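Local structure of ABC transporter, solute-binding protein (Staphylococcus aureus, 6LKI) at residues A[105-110]-A[201-206]; A[99-104]-A[206-211]. The protein probably serves as the extracellular solute-binding lipoprotein of an ABC transporter and binds alpha-D-glucose 6-phosphate. One frame throughout, in Å; residues are numbered along the deposited sequence.

Contact 1. Residues A[105-110]-A[201-206]; sequences VVNSDL and GYPVSI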
loop_
_atom_site.group_PDB
_atom_site.type_symbol
_atom_site.label_atom_id
_atom_site.label_comp_id
_atom_site.label_asym_id
_atom_site.label_seq_id
_atom_site.Cartn_x
_atom_site.Cartn_y
_atom_site.Cartn_z
ATOM N N VAL A 105 11.691 9.191 10.068
ATOM C CA VAL A 105 10.442 9.395 10.788
ATOM C C VAL A 105 10.775 9.900 12.185
ATOM O O VAL A 105 11.705 9.399 12.828
ATOM C CB VAL A 105 9.593 8.111 10.821
ATOM C CG1 VAL A 105 10.292 6.998 11.581
ATOM C CG2 VAL A 105 8.224 8.397 11.417
ATOM N N VAL A 106 10.051 10.922 12.634
ATOM C CA VAL A 106 10.329 11.602 13.894
ATOM C C VAL A 106 9.088 11.531 14.770
ATOM O O VAL A 106 7.975 11.797 14.301
ATOM C CB VAL A 106 10.751 13.067 13.668
ATOM C CG1 VAL A 106 10.992 13.769 14.996
ATOM C CG2 VAL A 106 11.998 13.132 12.794
ATOM N N ASN A 107 9.279 11.170 16.036
ATOM C CA ASN A 107 8.192 11.168 17.007
ATOM C C ASN A 107 7.964 12.593 17.500
ATOM O O ASN A 107 8.839 13.177 18.148
ATOM C CB ASN A 107 8.521 10.234 18.171
ATOM C CG ASN A 107 7.372 10.094 19.151
ATOM O OD1 ASN A 107 6.987 11.056 19.812
ATOM N ND2 ASN A 107 6.827 8.888 19.256
ATOM N N SER A 108 6.789 13.152 17.198
ATOM C CA SER A 108 6.509 14.542 17.537
ATOM C C SER A 108 6.177 14.739 19.009
ATOM O O SER A 108 6.264 15.870 19.500
ATOM C CB SER A 108 5.366 15.084 16.674
ATOM O OG SER A 108 4.194 14.300 16.814
ATOM N N ASP A 109 5.793 13.676 19.722
ATOM C CA ASP A 109 5.593 13.795 21.163
ATOM C C ASP A 109 6.922 13.975 21.886
ATOM O O ASP A 109 7.003 14.711 22.877
ATOM C CB ASP A 109 4.862 12.564 21.701
ATOM C CG ASP A 109 3.355 12.730 21.713
ATOM O OD1 ASP A 109 2.855 13.771 21.234
ATOM O OD2 ASP A 109 2.669 11.810 22.207
ATOM N N LEU A 110 7.976 13.317 21.399
ATOM C CA LEU A 110 9.271 13.314 22.065
ATOM C C LEU A 110 10.221 14.391 21.558
ATOM O O LEU A 110 11.148 14.763 22.287
ATOM C CB LEU A 110 9.951 11.950 21.893
ATOM C CG LEU A 110 9.265 10.708 22.462
ATOM C CD1 LEU A 110 9.849 9.450 21.833
ATOM C CD2 LEU A 110 9.410 10.665 23.971
ATOM N N GLY A 201 -3.270 7.886 13.667
ATOM C CA GLY A 201 -3.251 8.789 14.800
ATOM C C GLY A 201 -1.945 8.895 15.555
ATOM O O GLY A 201 -1.898 9.596 16.572
ATOM N N TYR A 202 -0.885 8.241 15.094
ATOM C CA TYR A 202 0.357 8.256 15.851
ATOM C C TYR A 202 1.132 9.550 15.609
ATOM O O TYR A 202 1.022 10.158 14.540
ATOM C CB TYR A 202 1.214 7.052 15.480
ATOM C CG TYR A 202 0.689 5.758 16.054
ATOM C CD1 TYR A 202 -0.311 5.045 15.405
ATOM C CD2 TYR A 202 1.181 5.255 17.251
ATOM C CE1 TYR A 202 -0.800 3.863 15.928
ATOM C CE2 TYR A 202 0.699 4.074 17.782
ATOM C CZ TYR A 202 -0.292 3.384 17.117
ATOM O OH TYR A 202 -0.777 2.207 17.640
ATOM N N PRO A 203 1.917 10.000 16.596
ATOM C CA PRO A 203 2.633 11.288 16.482
ATOM C C PRO A 203 3.952 11.178 15.720
ATOM O O PRO A 203 5.052 11.210 16.273
ATOM C CB PRO A 203 2.857 11.669 17.946
ATOM C CG PRO A 203 3.049 10.350 18.624
ATOM C CD PRO A 203 2.136 9.371 17.912
ATOM N N VAL A 204 3.857 11.052 14.400
ATOM C CA VAL A 204 5.030 10.868 13.556
ATOM C C VAL A 204 5.080 11.965 12.503
ATOM O O VAL A 204 4.063 12.309 11.890
ATOM C CB VAL A 204 5.055 9.471 12.900
ATOM C CG1 VAL A 204 5.216 8.395 13.959
ATOM C CG2 VAL A 204 3.802 9.230 12.098
ATOM N N SER A 205 6.273 12.521 12.310
ATOM C CA SER A 205 6.565 13.464 11.244
ATOM C C SER A 205 7.488 12.801 10.232
ATOM O O SER A 205 8.217 11.858 10.550
ATOM C CB SER A 205 7.214 14.740 11.794
ATOM O OG SER A 205 6.352 15.399 12.705
ATOM N N ILE A 206 7.452 13.302 9.002
ATOM C CA ILE A 206 8.214 12.734 7.897
ATOM C C ILE A 206 9.248 13.754 7.446
ATOM O O ILE A 206 8.901 14.900 7.134
ATOM C CB ILE A 206 7.295 12.322 6.735
ATOM C CG1 ILE A 206 6.366 11.191 7.184
ATOM C CG2 ILE A 206 8.115 11.901 5.527
ATOM C CD1 ILE A 206 5.268 10.877 6.199
#
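Strand 204-207 lies antiparallel along the end of the long strand 95-107 of the mixed sheet, where V106 and S205 form a hydrogen-bonded pair. S205 N gives the shorter bond, 2.7 Å to V106 O and in the carbonyl plane; V106 N returns one of 2.9 Å to S205 O, tilted 25° from the plane of the S205 carbonyl. V105 with I206 and N107 with V204 are the flanking non-hydrogen-bonded pairs. On their face V105 holds CG1 between the backbone N and the carbonyl carbon (chi1 64°), which leaves CG2 opposite the N and within 3.7 Å of V204 CB. Beyond the strands the pairing is carried on by P203, centre of an inverse gamma turn: S108 N bonds to P203 O at 2.8 Å, but from above the carbonyl plane, 43° out of it. S108 OG comes to 3.2 Å from P203 CB, and the carboxylate of D109 crosses obliquely by CB and CG of the same ring. N107 is the N-cap of the short helix that follows. Its OD1 accepts from L110 N at 2.9 Å and, weakly, from D109 N, while ND2 is held by V179 O, so both ends of the amide are used and its rotation is fixed. Helix 172-180 packs against V105 and V204 through I176, V179 and A180, helix 191-198 receives I206, and strand 186-190 bonds to V105 through G187.

Contact 2. Residues A[99-104]-A[206-211]; sequences LMPTVI and IVYPIE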
loop_
_atom_site.group_PDB
_atom_site.type_symbol
_atom_site.label_atom_id
_atom_site.label_comp_id
_atom_site.label_asym_id
_atom_site.label_seq_id
_atom_site.Cartn_x
_atom_site.Cartn_y
_atom_site.Cartn_z
ATOM N N LEU A 99 8.179 4.895 -7.567
ATOM C CA LEU A 99 9.207 5.652 -6.863
ATOM C C LEU A 99 8.753 5.862 -5.423
ATOM O O LEU A 99 7.660 6.387 -5.186
ATOM C CB LEU A 99 9.468 6.993 -7.549
ATOM C CG LEU A 99 9.770 6.934 -9.050
ATOM C CD1 LEU A 99 9.909 8.333 -9.626
ATOM C CD2 LEU A 99 11.024 6.118 -9.313
ATOM N N MET A 100 9.585 5.451 -4.474
ATOM C CA MET A 100 9.254 5.529 -3.051
ATOM C C MET A 100 10.377 6.228 -2.297
ATOM O O MET A 100 11.490 5.676 -2.201
ATOM C CB MET A 100 9.006 4.141 -2.470
ATOM C CG MET A 100 8.711 4.142 -0.974
ATOM S SD MET A 100 7.226 5.084 -0.568
ATOM C CE MET A 100 5.991 4.165 -1.481
ATOM N N PRO A 101 10.141 7.418 -1.746
ATOM C CA PRO A 101 11.196 8.090 -0.977
ATOM C C PRO A 101 11.458 7.366 0.337
ATOM O O PRO A 101 10.525 6.971 1.041
ATOM C CB PRO A 101 10.630 9.496 -0.739
ATOM C CG PRO A 101 9.459 9.627 -1.685
ATOM C CD PRO A 101 8.930 8.243 -1.865
ATOM N N THR A 102 12.735 7.174 0.654
ATOM C CA THR A 102 13.113 6.828 2.015
ATOM C C THR A 102 13.077 8.088 2.867
ATOM O O THR A 102 13.268 9.200 2.369
ATOM C CB THR A 102 14.506 6.195 2.062
ATOM O OG1 THR A 102 15.477 7.121 1.556
ATOM C CG2 THR A 102 14.544 4.921 1.230
ATOM N N VAL A 103 12.793 7.917 4.160
ATOM C CA VAL A 103 12.569 9.053 5.043
ATOM C C VAL A 103 13.158 8.779 6.419
ATOM O O VAL A 103 13.404 7.635 6.806
ATOM C CB VAL A 103 11.066 9.403 5.202
ATOM C CG1 VAL A 103 10.400 9.649 3.849
ATOM C CG2 VAL A 103 10.345 8.310 5.983
ATOM N N ILE A 104 13.386 9.860 7.151
ATOM C CA ILE A 104 13.523 9.809 8.598
ATOM C C ILE A 104 12.150 10.077 9.192
ATOM O O ILE A 104 11.498 11.068 8.842
ATOM C CB ILE A 104 14.548 10.841 9.098
ATOM C CG1 ILE A 104 15.938 10.533 8.546
ATOM C CG2 ILE A 104 14.571 10.875 10.620
ATOM C CD1 ILE A 104 16.934 11.645 8.767
ATOM N N ILE A 206 7.452 13.302 9.002
ATOM C CA ILE A 206 8.214 12.734 7.897
ATOM C C ILE A 206 9.248 13.754 7.446
ATOM O O ILE A 206 8.901 14.900 7.134
ATOM C CB ILE A 206 7.295 12.322 6.735
ATOM C CG1 ILE A 206 6.366 11.191 7.184
ATOM C CG2 ILE A 206 8.115 11.901 5.527
ATOM C CD1 ILE A 206 5.268 10.877 6.199
ATOM N N VAL A 207 10.511 13.338 7.412
ATOM C CA VAL A 207 11.624 14.208 7.054
ATOM C C VAL A 207 12.380 13.585 5.890
ATOM O O VAL A 207 12.801 12.423 5.965
ATOM C CB VAL A 207 12.572 14.442 8.245
ATOM C CG1 VAL A 207 13.795 15.231 7.802
ATOM C CG2 VAL A 207 11.846 15.159 9.370
ATOM N N TYR A 208 12.550 14.356 4.817
ATOM C CA TYR A 208 13.455 13.977 3.741
ATOM C C TYR A 208 14.860 14.444 4.096
ATOM O O TYR A 208 15.083 15.657 4.201
ATOM C CB TYR A 208 13.020 14.596 2.421
ATOM C CG TYR A 208 11.628 14.204 1.967
ATOM C CD1 TYR A 208 11.236 12.872 1.924
ATOM C CD2 TYR A 208 10.709 15.170 1.577
ATOM C CE1 TYR A 208 9.962 12.513 1.506
ATOM C CE2 TYR A 208 9.436 14.823 1.160
ATOM C CZ TYR A 208 9.067 13.493 1.125
ATOM O OH TYR A 208 7.800 13.148 0.708
ATOM N N PRO A 209 15.817 13.538 4.302
ATOM C CA PRO A 209 17.158 13.946 4.749
ATOM C C PRO A 209 17.767 15.029 3.868
ATOM O O PRO A 209 17.874 14.880 2.647
ATOM C CB PRO A 209 17.958 12.643 4.676
ATOM C CG PRO A 209 16.936 11.575 4.890
ATOM C CD PRO A 209 15.680 12.073 4.226
ATOM N N ILE A 210 18.185 16.125 4.509
ATOM C CA ILE A 210 18.604 17.317 3.778
ATOM C C ILE A 210 19.929 17.096 3.056
ATOM O O ILE A 210 20.187 17.726 2.023
ATOM C CB ILE A 210 18.668 18.526 4.733
ATOM C CG1 ILE A 210 18.606 19.836 3.943
ATOM C CG2 ILE A 210 19.918 18.472 5.609
ATOM C CD1 ILE A 210 18.601 21.072 4.815
ATOM N N GLU A 211 20.742 16.206 3.548
ATOM C CA GLU A 211 22.000 15.950 2.900
ATOM C C GLU A 211 21.805 15.250 1.556
ATOM O O GLU A 211 22.625 15.323 0.690
ATOM C CB GLU A 211 22.919 15.128 3.798
ATOM C CG GLU A 211 23.215 15.762 5.141
ATOM C CD GLU A 211 22.286 15.281 6.226
ATOM O OE1 GLU A 211 21.317 14.627 5.914
ATOM O OE2 GLU A 211 22.554 15.570 7.373
#
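V103 CG1 lies at the apolar centre, 3.6 Å from I206 CG2 and 3.7 Å from Y208 CE1, so that one methyl fills the angle between an isoleucine branch and a tyrosine ring. It stands beside its own backbone N, anti to the carbonyl carbon (chi1 -55°), which turns it to the side where both partners lie. P101 CB meets the same ring carbon, Y208 CE1, at 3.8 Å; both aliphatic groups approach the ring obliquely. Past V103 the other side of the strand is apolar too: I104 lays CG1 and CD1 against P209 CG, each at 3.9 Å, the two side chains crossing at a slant. Backbone pairing joins the two strands. I104 and V207 make an antiparallel hydrogen-bonded pair, with I104 N to V207 O and V207 N to I104 O both 2.9 Å, the second running nearly straight on from the carbonyl. This is the end of the short strand 204-207 on the long strand 95-107 of the mixed sheet; from Y208 the chain turns off, and the CA 101-to-104 and CA 206-to-209 directions are 94° apart. T102 O sits at the edge of the Y208 ring, 4.2 Å from CD1, and is buried without a hydrogen-bonding partner in the model. Farther out, T102 OG1 bonds to M214 O; the T102 side chain also touches N216, which binds glucose 6-phosphate in another structure of this protein. Y208 OH bonds to E191 OE2.

From the N terminus the chain passes through strands 5-9, 31-35 and 56-58 before it reaches strand 95-107, whose segment 99-104 belongs to contact 2 and whose end, with the start of helix 108-111, belongs to contact 1. It then passes through strand 131-134, helices 140-153 and 172-180, strand 186-190 and helix 191-198 before returning at 201-206. That return closes contact 1 across 90 intervening residues. I206, shared by both, hands the chain on to 206-211, which closes contact 2, so the first loop is nested inside the second. The centres of the two contacts lie about 14 Å apart, and V106 CG2 packs on V207 CG2 where they touch. Together they join strand 204-207 and the turn after it to the C-terminal half of strand 95-107.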